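Local structure of D-2-hydroxyacid dehydrogensase protein (Ketogulonicigenium vulgare, 4LSW) at residues Y12-L20 with I287-R298; E189-V198 with R212-L223. The protein probably catalyses the NAD(P)-dependent interconversion of D-2-hydroxyacids and 2-oxoacids. All coordinates share one frame; numbering follows the deposited sequence.

Contact 1 (Y12-L20 with I287-R298); sequences YPAWDQEPL and IETRKAMGQLLR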
loop_
_atom_site.group_PDB
_atom_site.type_symbol
_atom_site.label_atom_id
_atom_site.label_comp_id
_atom_site.label_asym_id
_atom_site.label_seq_id
_atom_site.Cartn_x
_atom_site.Cartn_y
_atom_site.Cartn_z
ATOM N N TYR A 12 12.831 -3.385 -12.599
ATOM C CA TYR A 12 12.100 -4.450 -11.923
ATOM C C TYR A 12 13.113 -5.455 -11.392
ATOM O O TYR A 12 14.252 -5.480 -11.850
ATOM C CB TYR A 12 11.192 -5.197 -12.892
ATOM C CG TYR A 12 10.045 -4.421 -13.481
ATOM C CD1 TYR A 12 9.163 -3.699 -12.683
ATOM C CD2 TYR A 12 9.838 -4.424 -14.849
ATOM C CE1 TYR A 12 8.112 -2.992 -13.250
ATOM C CE2 TYR A 12 8.802 -3.739 -15.416
ATOM C CZ TYR A 12 7.942 -3.024 -14.623
ATOM O OH TYR A 12 6.908 -2.351 -15.231
ATOM N N PRO A 13 12.696 -6.311 -10.445
ATOM C CA PRO A 13 13.599 -7.375 -9.984
ATOM C C PRO A 13 14.017 -8.269 -11.139
ATOM O O PRO A 13 13.273 -8.380 -12.109
ATOM C CB PRO A 13 12.722 -8.182 -9.023
ATOM C CG PRO A 13 11.739 -7.197 -8.512
ATOM C CD PRO A 13 11.441 -6.288 -9.672
ATOM N N ALA A 14 15.185 -8.900 -11.022
ATOM C CA ALA A 14 15.704 -9.774 -12.068
ATOM C C ALA A 14 14.741 -10.886 -12.487
ATOM O O ALA A 14 14.724 -11.290 -13.653
ATOM C CB ALA A 14 17.044 -10.357 -11.639
ATOM N N TRP A 15 13.937 -11.389 -11.550
ATOM C CA TRP A 15 13.030 -12.488 -11.870
ATOM C C TRP A 15 11.879 -12.068 -12.802
ATOM O O TRP A 15 11.192 -12.916 -13.386
ATOM C CB TRP A 15 12.529 -13.210 -10.602
ATOM C CG TRP A 15 11.875 -12.355 -9.559
ATOM C CD1 TRP A 15 10.816 -11.512 -9.732
ATOM C CD2 TRP A 15 12.199 -12.310 -8.163
ATOM N NE1 TRP A 15 10.482 -10.923 -8.537
ATOM C CE2 TRP A 15 11.313 -11.399 -7.557
ATOM C CE3 TRP A 15 13.160 -12.946 -7.369
ATOM C CZ2 TRP A 15 11.359 -11.106 -6.189
ATOM C CZ3 TRP A 15 13.207 -12.652 -6.012
ATOM C CH2 TRP A 15 12.311 -11.741 -5.437
ATOM N N ASP A 16 11.690 -10.755 -12.947
ATOM C CA ASP A 16 10.782 -10.218 -13.956
ATOM C C ASP A 16 11.545 -9.729 -15.179
ATOM O O ASP A 16 11.099 -9.911 -16.314
ATOM C CB ASP A 16 9.967 -9.058 -13.377
ATOM C CG ASP A 16 9.046 -9.494 -12.268
ATOM O OD1 ASP A 16 8.413 -10.556 -12.426
ATOM O OD2 ASP A 16 8.963 -8.764 -11.261
ATOM N N GLN A 17 12.686 -9.098 -14.937
ATOM C CA GLN A 17 13.465 -8.519 -16.027
ATOM C C GLN A 17 13.905 -9.578 -17.035
ATOM O O GLN A 17 13.770 -9.393 -18.251
ATOM C CB GLN A 17 14.679 -7.777 -15.487
ATOM C CG GLN A 17 15.327 -6.863 -16.503
ATOM C CD GLN A 17 14.465 -5.673 -16.818
ATOM O OE1 GLN A 17 14.131 -4.891 -15.928
ATOM N NE2 GLN A 17 14.087 -5.529 -18.082
ATOM N N GLU A 18 14.409 -10.699 -16.536
ATOM C CA GLU A 18 14.861 -11.758 -17.432
ATOM C C GLU A 18 13.762 -12.262 -18.379
ATOM O O GLU A 18 13.972 -12.286 -19.590
ATOM C CB GLU A 18 15.528 -12.897 -16.647
ATOM C CG GLU A 18 16.820 -12.473 -15.963
ATOM C CD GLU A 18 17.258 -13.437 -14.880
ATOM O OE1 GLU A 18 17.063 -14.658 -15.055
ATOM O OE2 GLU A 18 17.793 -12.967 -13.854
ATOM N N PRO A 19 12.573 -12.638 -17.853
ATOM C CA PRO A 19 11.570 -13.110 -18.822
ATOM C C PRO A 19 10.981 -12.004 -19.696
ATOM O O PRO A 19 10.518 -12.278 -20.808
ATOM C CB PRO A 19 10.478 -13.731 -17.941
ATOM C CG PRO A 19 10.702 -13.176 -16.586
ATOM C CD PRO A 19 12.165 -12.927 -16.465
ATOM N N LEU A 20 10.990 -10.773 -19.201
ATOM C CA LEU A 20 10.578 -9.643 -20.030
ATOM C C LEU A 20 11.513 -9.478 -21.225
ATOM O O LEU A 20 11.056 -9.338 -22.365
ATOM C CB LEU A 20 10.525 -8.349 -19.208
ATOM C CG LEU A 20 9.262 -8.103 -18.376
ATOM C CD1 LEU A 20 9.486 -6.980 -17.380
ATOM C CD2 LEU A 20 8.100 -7.776 -19.293
ATOM N N ILE A 287 8.670 -12.353 -0.709
ATOM C CA ILE A 287 9.058 -12.964 -1.968
ATOM C C ILE A 287 7.842 -13.432 -2.773
ATOM O O ILE A 287 7.749 -13.159 -3.974
ATOM C CB ILE A 287 10.057 -14.123 -1.762
ATOM C CG1 ILE A 287 11.340 -13.604 -1.104
ATOM C CG2 ILE A 287 10.374 -14.802 -3.084
ATOM C CD1 ILE A 287 12.309 -14.689 -0.685
ATOM N N GLU A 288 6.899 -14.121 -2.128
ATOM C CA GLU A 288 5.764 -14.664 -2.858
ATOM C C GLU A 288 4.874 -13.582 -3.459
ATOM O O GLU A 288 4.444 -13.693 -4.607
ATOM C CB GLU A 288 4.931 -15.610 -1.990
ATOM C CG GLU A 288 3.930 -16.424 -2.797
ATOM C CD GLU A 288 3.464 -17.687 -2.086
ATOM O OE1 GLU A 288 3.834 -17.898 -0.909
ATOM O OE2 GLU A 288 2.725 -18.474 -2.716
ATOM N N THR A 289 4.602 -12.532 -2.690
ATOM C CA THR A 289 3.761 -11.462 -3.198
ATOM C C THR A 289 4.433 -10.722 -4.355
ATOM O O THR A 289 3.809 -10.490 -5.390
ATOM C CB THR A 289 3.349 -10.491 -2.082
ATOM O OG1 THR A 289 2.305 -11.104 -1.313
ATOM C CG2 THR A 289 2.844 -9.178 -2.665
ATOM N N ARG A 290 5.703 -10.382 -4.188
ATOM C CA ARG A 290 6.391 -9.651 -5.246
ATOM C C ARG A 290 6.520 -10.495 -6.516
ATOM O O ARG A 290 6.330 -9.986 -7.622
ATOM C CB ARG A 290 7.730 -9.092 -4.763
ATOM C CG ARG A 290 7.580 -8.020 -3.673
ATOM C CD ARG A 290 6.664 -6.889 -4.121
ATOM N NE ARG A 290 6.379 -5.975 -3.021
ATOM C CZ ARG A 290 7.194 -5.001 -2.626
ATOM N NH1 ARG A 290 8.351 -4.806 -3.246
ATOM N NH2 ARG A 290 6.846 -4.218 -1.610
ATOM N N LYS A 291 6.800 -11.788 -6.378
ATOM C CA LYS A 291 6.820 -12.631 -7.572
ATOM C C LYS A 291 5.460 -12.676 -8.245
ATOM O O LYS A 291 5.357 -12.630 -9.465
ATOM C CB LYS A 291 7.313 -14.042 -7.251
ATOM C CG LYS A 291 8.810 -14.105 -7.109
ATOM C CD LYS A 291 9.303 -15.516 -6.914
ATOM C CE LYS A 291 10.813 -15.507 -6.711
ATOM N NZ LYS A 291 11.375 -16.884 -6.586
ATOM N N ALA A 292 4.404 -12.756 -7.445
ATOM C CA ALA A 292 3.067 -12.799 -8.004
ATOM C C ALA A 292 2.705 -11.496 -8.733
ATOM O O ALA A 292 2.054 -11.540 -9.781
ATOM C CB ALA A 292 2.045 -13.123 -6.924
ATOM N N MET A 293 3.126 -10.358 -8.180
ATOM C CA MET A 293 2.890 -9.056 -8.814
ATOM C C MET A 293 3.604 -8.966 -10.162
ATOM O O MET A 293 3.003 -8.574 -11.164
ATOM C CB MET A 293 3.335 -7.922 -7.886
ATOM C CG MET A 293 2.476 -7.823 -6.634
ATOM S SD MET A 293 3.047 -6.559 -5.511
ATOM C CE MET A 293 3.385 -5.277 -6.713
ATOM N N GLY A 294 4.877 -9.354 -10.174
ATOM C CA GLY A 294 5.675 -9.362 -11.387
ATOM C C GLY A 294 5.109 -10.306 -12.430
ATOM O O GLY A 294 5.055 -9.976 -13.613
ATOM N N GLN A 295 4.688 -11.489 -11.987
ATOM C CA GLN A 295 4.082 -12.475 -12.874
ATOM C C GLN A 295 2.812 -11.938 -13.526
ATOM O O GLN A 295 2.552 -12.185 -14.707
ATOM C CB GLN A 295 3.766 -13.763 -12.103
ATOM C CG GLN A 295 3.305 -14.923 -12.986
ATOM C CD GLN A 295 4.413 -15.451 -13.880
ATOM O OE1 GLN A 295 5.454 -15.909 -13.400
ATOM N NE2 GLN A 295 4.199 -15.382 -15.191
ATOM N N LEU A 296 2.023 -11.200 -12.750
ATOM C CA LEU A 296 0.766 -10.640 -13.231
ATOM C C LEU A 296 1.007 -9.541 -14.265
ATOM O O LEU A 296 0.317 -9.473 -15.285
ATOM C CB LEU A 296 -0.041 -10.110 -12.043
ATOM C CG LEU A 296 -1.472 -9.650 -12.312
ATOM C CD1 LEU A 296 -2.219 -10.654 -13.182
ATOM C CD2 LEU A 296 -2.195 -9.432 -10.979
ATOM N N LEU A 297 1.979 -8.680 -13.989
ATOM C CA LEU A 297 2.396 -7.680 -14.961
ATOM C C LEU A 297 2.774 -8.374 -16.266
ATOM O O LEU A 297 2.292 -8.017 -17.340
ATOM C CB LEU A 297 3.591 -6.896 -14.432
ATOM C CG LEU A 297 4.253 -5.971 -15.455
ATOM C CD1 LEU A 297 3.607 -4.590 -15.472
ATOM C CD2 LEU A 297 5.738 -5.861 -15.172
ATOM N N ARG A 298 3.622 -9.389 -16.168
ATOM C CA ARG A 298 4.061 -10.070 -17.373
ATOM C C ARG A 298 2.910 -10.812 -18.059
ATOM O O ARG A 298 2.813 -10.803 -19.287
ATOM C CB ARG A 298 5.231 -10.998 -17.062
ATOM C CG ARG A 298 6.472 -10.238 -16.631
ATOM C CD ARG A 298 7.656 -11.163 -16.412
ATOM N NE ARG A 298 7.636 -11.852 -15.120
ATOM C CZ ARG A 298 7.416 -13.153 -14.963
ATOM N NH1 ARG A 298 7.176 -13.924 -16.015
ATOM N NH2 ARG A 298 7.445 -13.690 -13.749
HETATM O O HOH W 1 8.458 -8.777 -8.762
HETATM O O HOH W 2 7.815 -12.653 -10.954
#
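The indole of Trp15 is layered between Pro13 CB on one face and the aliphatic chain of Lys291 on the other, where Lys291 CE stands over the face, 3.8 Å from the centroid of the six-membered ring, a CH-pi contact. Asp16 OD1 and a bridging water lie at the indole edge. Here the first turns of helix 14-23, in the N-terminal domain, pack beside the first turns of the late helix 287-306, which returns the chain from the NAD-binding domain; the axes of these short segments run nearly parallel (22°) and 9.6 Å apart. Trp15 chi1 of 55° places CG between backbone N and carbonyl carbon and swings the ring out across the lysine chain, which it crosses at about a right angle. The guanidinium of Arg298 is sandwiched too, with Gln295 CA over one face and Pro19 CG over the other. At its edge Arg298 NE donates to Asp16 OD1 (3.1 Å, 166°), a salt bridge lying in the guanidinium plane but reaching the carboxylate on its anti side, the two planes inclined to each other. Gly294 gives the carboxylate its close seat: Gly294 CA is 3.2 Å from Asp16 OD1. Deeper in, Leu297 CD2 covers one face of the Tyr12 ring, 4.0 Å from its centroid, while Tyr12 OH bonds to Thr51 O of strand 48-52; the ring also meets that of Tyr74. Two waters complete the polar seam. One links Asp16 OD1, Lys291 O and Arg298 NH2, adding a second, indirect tie between the charged pair. The other accepts from Trp15 NE1 at 3.0 Å and donates to both Asp16 OD2 and Arg290 O, the latter at 2.7 Å.

Contact 2 (E189-V198 with R212-L223); sequences EDAVTLARDV and RHIVGRDVIEAL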
loop_
_atom_site.group_PDB
_atom_site.type_symbol
_atom_site.label_atom_id
_atom_site.label_comp_id
_atom_site.label_asym_id
_atom_site.label_seq_id
_atom_site.Cartn_x
_atom_site.Cartn_y
_atom_site.Cartn_z
ATOM N N GLU A 189 -20.857 4.799 10.811
ATOM C CA GLU A 189 -20.879 5.749 9.697
ATOM C C GLU A 189 -19.605 6.563 9.525
ATOM O O GLU A 189 -19.184 6.849 8.399
ATOM C CB GLU A 189 -22.073 6.720 9.814
ATOM C CG GLU A 189 -23.452 6.086 9.640
ATOM C CD GLU A 189 -23.835 5.843 8.185
ATOM O OE1 GLU A 189 -23.030 6.141 7.274
ATOM O OE2 GLU A 189 -24.951 5.321 7.973
ATOM N N ASP A 190 -18.981 6.947 10.635
ATOM C CA ASP A 190 -17.890 7.905 10.548
ATOM C C ASP A 190 -16.703 7.457 11.374
ATOM O O ASP A 190 -16.853 6.646 12.296
ATOM C CB ASP A 190 -18.345 9.286 11.023
ATOM C CG ASP A 190 -18.506 9.354 12.516
ATOM O OD1 ASP A 190 -19.271 8.541 13.059
ATOM O OD2 ASP A 190 -17.832 10.192 13.144
ATOM N N ALA A 191 -15.537 8.001 11.046
ATOM C CA ALA A 191 -14.289 7.597 11.683
ATOM C C ALA A 191 -14.177 8.027 13.145
ATOM O O ALA A 191 -13.558 7.328 13.944
ATOM C CB ALA A 191 -13.099 8.096 10.889
ATOM N N VAL A 192 -14.766 9.164 13.508
ATOM C CA VAL A 192 -14.700 9.616 14.895
ATOM C C VAL A 192 -15.406 8.647 15.830
ATOM O O VAL A 192 -14.833 8.233 16.847
ATOM C CB VAL A 192 -15.273 11.041 15.072
ATOM C CG1 VAL A 192 -15.382 11.388 16.554
ATOM C CG2 VAL A 192 -14.397 12.031 14.358
ATOM N N THR A 193 -16.628 8.260 15.468
ATOM C CA THR A 193 -17.396 7.307 16.263
ATOM C C THR A 193 -16.700 5.955 16.303
ATOM O O THR A 193 -16.640 5.306 17.352
ATOM C CB THR A 193 -18.803 7.128 15.698
ATOM O OG1 THR A 193 -19.431 8.414 15.576
ATOM C CG2 THR A 193 -19.637 6.234 16.604
ATOM N N LEU A 194 -16.165 5.531 15.164
ATOM C CA LEU A 194 -15.438 4.267 15.099
ATOM C C LEU A 194 -14.299 4.276 16.115
ATOM O O LEU A 194 -14.148 3.354 16.926
ATOM C CB LEU A 194 -14.878 4.053 13.688
ATOM C CG LEU A 194 -14.078 2.764 13.462
ATOM C CD1 LEU A 194 -14.993 1.572 13.599
ATOM C CD2 LEU A 194 -13.436 2.800 12.093
ATOM N N ALA A 195 -13.512 5.343 16.082
ATOM C CA ALA A 195 -12.339 5.442 16.936
ATOM C C ALA A 195 -12.682 5.506 18.419
ATOM O O ALA A 195 -11.964 4.954 19.266
ATOM C CB ALA A 195 -11.537 6.665 16.533
ATOM N N ARG A 196 -13.766 6.213 18.733
ATOM C CA ARG A 196 -14.176 6.412 20.116
ATOM C C ARG A 196 -14.314 5.106 20.896
ATOM O O ARG A 196 -13.941 5.038 22.071
ATOM C CB ARG A 196 -15.494 7.197 20.166
ATOM C CG ARG A 196 -15.961 7.511 21.584
ATOM C CD ARG A 196 -17.339 8.165 21.596
ATOM N NE ARG A 196 -18.290 7.427 20.768
ATOM C CZ ARG A 196 -19.261 6.648 21.238
ATOM N NH1 ARG A 196 -19.429 6.504 22.548
ATOM N NH2 ARG A 196 -20.079 6.020 20.397
ATOM N N ASP A 197 -14.835 4.081 20.234
ATOM C CA ASP A 197 -15.196 2.832 20.898
ATOM C C ASP A 197 -14.191 1.699 20.711
ATOM O O ASP A 197 -14.520 0.549 20.988
ATOM C CB ASP A 197 -16.569 2.353 20.415
ATOM C CG ASP A 197 -17.681 3.306 20.782
ATOM O OD1 ASP A 197 -17.528 4.018 21.789
ATOM O OD2 ASP A 197 -18.698 3.342 20.055
ATOM N N VAL A 198 -12.985 1.997 20.235
ATOM C CA VAL A 198 -11.992 0.926 20.034
ATOM C C VAL A 198 -10.647 1.199 20.688
ATOM O O VAL A 198 -10.315 2.345 20.993
ATOM C CB VAL A 198 -11.775 0.576 18.538
ATOM C CG1 VAL A 198 -13.080 0.219 17.883
ATOM C CG2 VAL A 198 -11.093 1.734 17.800
ATOM N N ARG A 212 -15.663 12.290 6.274
ATOM C CA ARG A 212 -15.934 11.668 7.568
ATOM C C ARG A 212 -15.030 10.469 7.841
ATOM O O ARG A 212 -15.093 9.870 8.918
ATOM C CB ARG A 212 -17.404 11.261 7.695
ATOM C CG ARG A 212 -17.824 10.121 6.777
ATOM C CD ARG A 212 -19.283 9.750 7.028
ATOM N NE ARG A 212 -19.801 8.826 6.021
ATOM C CZ ARG A 212 -20.280 9.191 4.836
ATOM N NH1 ARG A 212 -20.307 10.471 4.491
ATOM N NH2 ARG A 212 -20.732 8.274 3.990
ATOM N N HIS A 213 -14.194 10.121 6.871
ATOM C CA HIS A 213 -13.295 8.977 7.031
ATOM C C HIS A 213 -11.821 9.393 7.075
ATOM O O HIS A 213 -10.922 8.563 7.227
ATOM C CB HIS A 213 -13.540 7.950 5.917
ATOM C CG HIS A 213 -14.910 7.344 5.956
ATOM N ND1 HIS A 213 -15.709 7.231 4.841
ATOM C CD2 HIS A 213 -15.616 6.822 6.988
ATOM C CE1 HIS A 213 -16.858 6.667 5.185
ATOM N NE2 HIS A 213 -16.824 6.410 6.478
ATOM N N ILE A 214 -11.574 10.686 6.939
ATOM C CA ILE A 214 -10.224 11.212 7.059
ATOM C C ILE A 214 -9.746 11.174 8.522
ATOM O O ILE A 214 -10.514 11.498 9.441
ATOM C CB ILE A 214 -10.179 12.664 6.528
ATOM C CG1 ILE A 214 -10.524 12.692 5.037
ATOM C CG2 ILE A 214 -8.827 13.306 6.811
ATOM C CD1 ILE A 214 -10.800 14.094 4.494
ATOM N N VAL A 215 -8.491 10.776 8.737
ATOM C CA VAL A 215 -7.942 10.669 10.084
ATOM C C VAL A 215 -7.242 11.959 10.483
ATOM O O VAL A 215 -6.054 12.146 10.216
ATOM C CB VAL A 215 -6.969 9.479 10.230
ATOM C CG1 VAL A 215 -6.490 9.344 11.675
ATOM C CG2 VAL A 215 -7.651 8.201 9.776
ATOM N N GLY A 216 -7.994 12.842 11.127
ATOM C CA GLY A 216 -7.448 14.091 11.620
ATOM C C GLY A 216 -7.458 14.156 13.139
ATOM O O GLY A 216 -7.619 13.135 13.817
ATOM N N ARG A 217 -7.305 15.360 13.683
ATOM C CA ARG A 217 -7.267 15.549 15.135
ATOM C C ARG A 217 -8.464 14.916 15.858
ATOM O O ARG A 217 -8.283 14.274 16.889
ATOM C CB ARG A 217 -7.178 17.040 15.507
ATOM C CG ARG A 217 -7.271 17.303 17.009
ATOM C CD ARG A 217 -7.128 18.795 17.355
ATOM N NE ARG A 217 -5.750 19.172 17.644
ATOM C CZ ARG A 217 -5.308 19.526 18.847
ATOM N NH1 ARG A 217 -6.133 19.566 19.886
ATOM N NH2 ARG A 217 -4.037 19.859 19.013
ATOM N N ASP A 218 -9.677 15.091 15.333
ATOM C CA ASP A 218 -10.844 14.564 16.028
ATOM C C ASP A 218 -10.847 13.034 16.103
ATOM O O ASP A 218 -11.176 12.462 17.145
ATOM C CB ASP A 218 -12.152 15.093 15.412
ATOM C CG ASP A 218 -12.380 16.566 15.691
ATOM O OD1 ASP A 218 -11.826 17.078 16.680
ATOM O OD2 ASP A 218 -13.122 17.196 14.912
ATOM N N VAL A 219 -10.475 12.380 15.004
ATOM C CA VAL A 219 -10.421 10.915 14.997
ATOM C C VAL A 219 -9.331 10.441 15.947
ATOM O O VAL A 219 -9.540 9.526 16.744
ATOM C CB VAL A 219 -10.152 10.371 13.593
ATOM C CG1 VAL A 219 -9.935 8.851 13.637
ATOM C CG2 VAL A 219 -11.319 10.717 12.689
ATOM N N ILE A 220 -8.173 11.084 15.864
ATOM C CA ILE A 220 -7.030 10.723 16.692
ATOM C C ILE A 220 -7.350 10.895 18.176
ATOM O O ILE A 220 -7.016 10.052 19.008
ATOM C CB ILE A 220 -5.784 11.528 16.278
ATOM C CG1 ILE A 220 -5.358 11.115 14.864
ATOM C CG2 ILE A 220 -4.665 11.313 17.284
ATOM C CD1 ILE A 220 -4.376 12.072 14.209
ATOM N N GLU A 221 -8.028 11.989 18.512
ATOM C CA GLU A 221 -8.375 12.253 19.906
ATOM C C GLU A 221 -9.404 11.259 20.426
ATOM O O GLU A 221 -9.352 10.840 21.579
ATOM C CB GLU A 221 -8.871 13.695 20.078
ATOM C CG GLU A 221 -7.736 14.689 19.962
ATOM C CD GLU A 221 -8.092 16.070 20.447
ATOM O OE1 GLU A 221 -9.296 16.390 20.597
ATOM O OE2 GLU A 221 -7.142 16.840 20.674
ATOM N N ALA A 222 -10.334 10.885 19.563
ATOM C CA ALA A 222 -11.326 9.881 19.918
ATOM C C ALA A 222 -10.695 8.498 20.125
ATOM O O ALA A 222 -11.161 7.721 20.961
ATOM C CB ALA A 222 -12.447 9.834 18.874
ATOM N N LEU A 223 -9.647 8.200 19.365
ATOM C CA LEU A 223 -8.922 6.948 19.533
ATOM C C LEU A 223 -8.324 6.903 20.939
ATOM O O LEU A 223 -8.391 5.874 21.613
ATOM C CB LEU A 223 -7.854 6.801 18.449
ATOM C CG LEU A 223 -7.061 5.498 18.394
ATOM C CD1 LEU A 223 -8.018 4.310 18.508
ATOM C CD2 LEU A 223 -6.269 5.463 17.109
HETATM O O HOH W 3 -20.644 5.962 5.763
HETATM O O HOH W 4 -14.898 11.423 11.257
#
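Ala191, Val192 and Ala195 meet Val219 and Ala222 in the apolar centre, where two short helices of the Rossmann-type NAD-binding domain, 191-196 and 217-223, lie almost parallel (15°) with axes 7.5 Å apart. Such an approach rests on small side chains: Ala195 CB comes 3.5 Å from Val219 O, and Ala222 CB sits equally near the backbone O of Val192. Val219 divides its branches. With chi1 at 173°, its CG1 is anti to the backbone N and faces Ala195 CB, while CG2 touches both Ala191 CB (3.6 Å) and Val192 CG2. Arg196 CA adds a CA-H...O contact to Ala222 O, further evidence of tight backbone packing. Beyond Ala195, Leu223 CD1 meets Val198 CG2, and both Val219 and Leu223 rest on Leu201 of the intervening strand 200-203, placing the pair against the parallel sheet.

Toward the helix starts the contact turns polar. Asp190 caps helix 191-196: its OD2 accepts from Thr193 N from above the carboxylate plane, and its OD1 takes Thr193 OG1 through the syn lone pair. Ala191 N instead crosses to the other segment, donating to Arg212 O at 2.9 Å, and a water joins that same oxygen to Val192 N. Farther out, Glu189 O receives two weak bonds, from His213 NE2 and Arg212 NE. Chi1 of 68° sets Arg212 CG over the centre of the His213 ring, and the chain, extended from there, carries the guanidinium edge to Glu189 O. At the outer end a water accepts from Arg212 NH2 and lies 2.8 Å from Glu189 OE1.

Overall arrangement
The two contacts occupy different lobes, their centres 38 Å apart, on opposite sides of the chain's centre, with nearest atoms about 22 Å apart. Contact 2 is local: only 13 residues, including strand 200-203, separate its segments, and both pack on the seven-stranded parallel sheet. Contact 1 joins segments separated by 266 residues and lies beside the other sheet, of six strands, near strands 48-52 and 70-74. Along the chain, contact 2 falls between the halves of contact 1. Helix 287-306 therefore brings the chain back, after the nucleotide-binding domain, to the lobe where it began, the discontinuous two-domain plan of this dehydrogenase family.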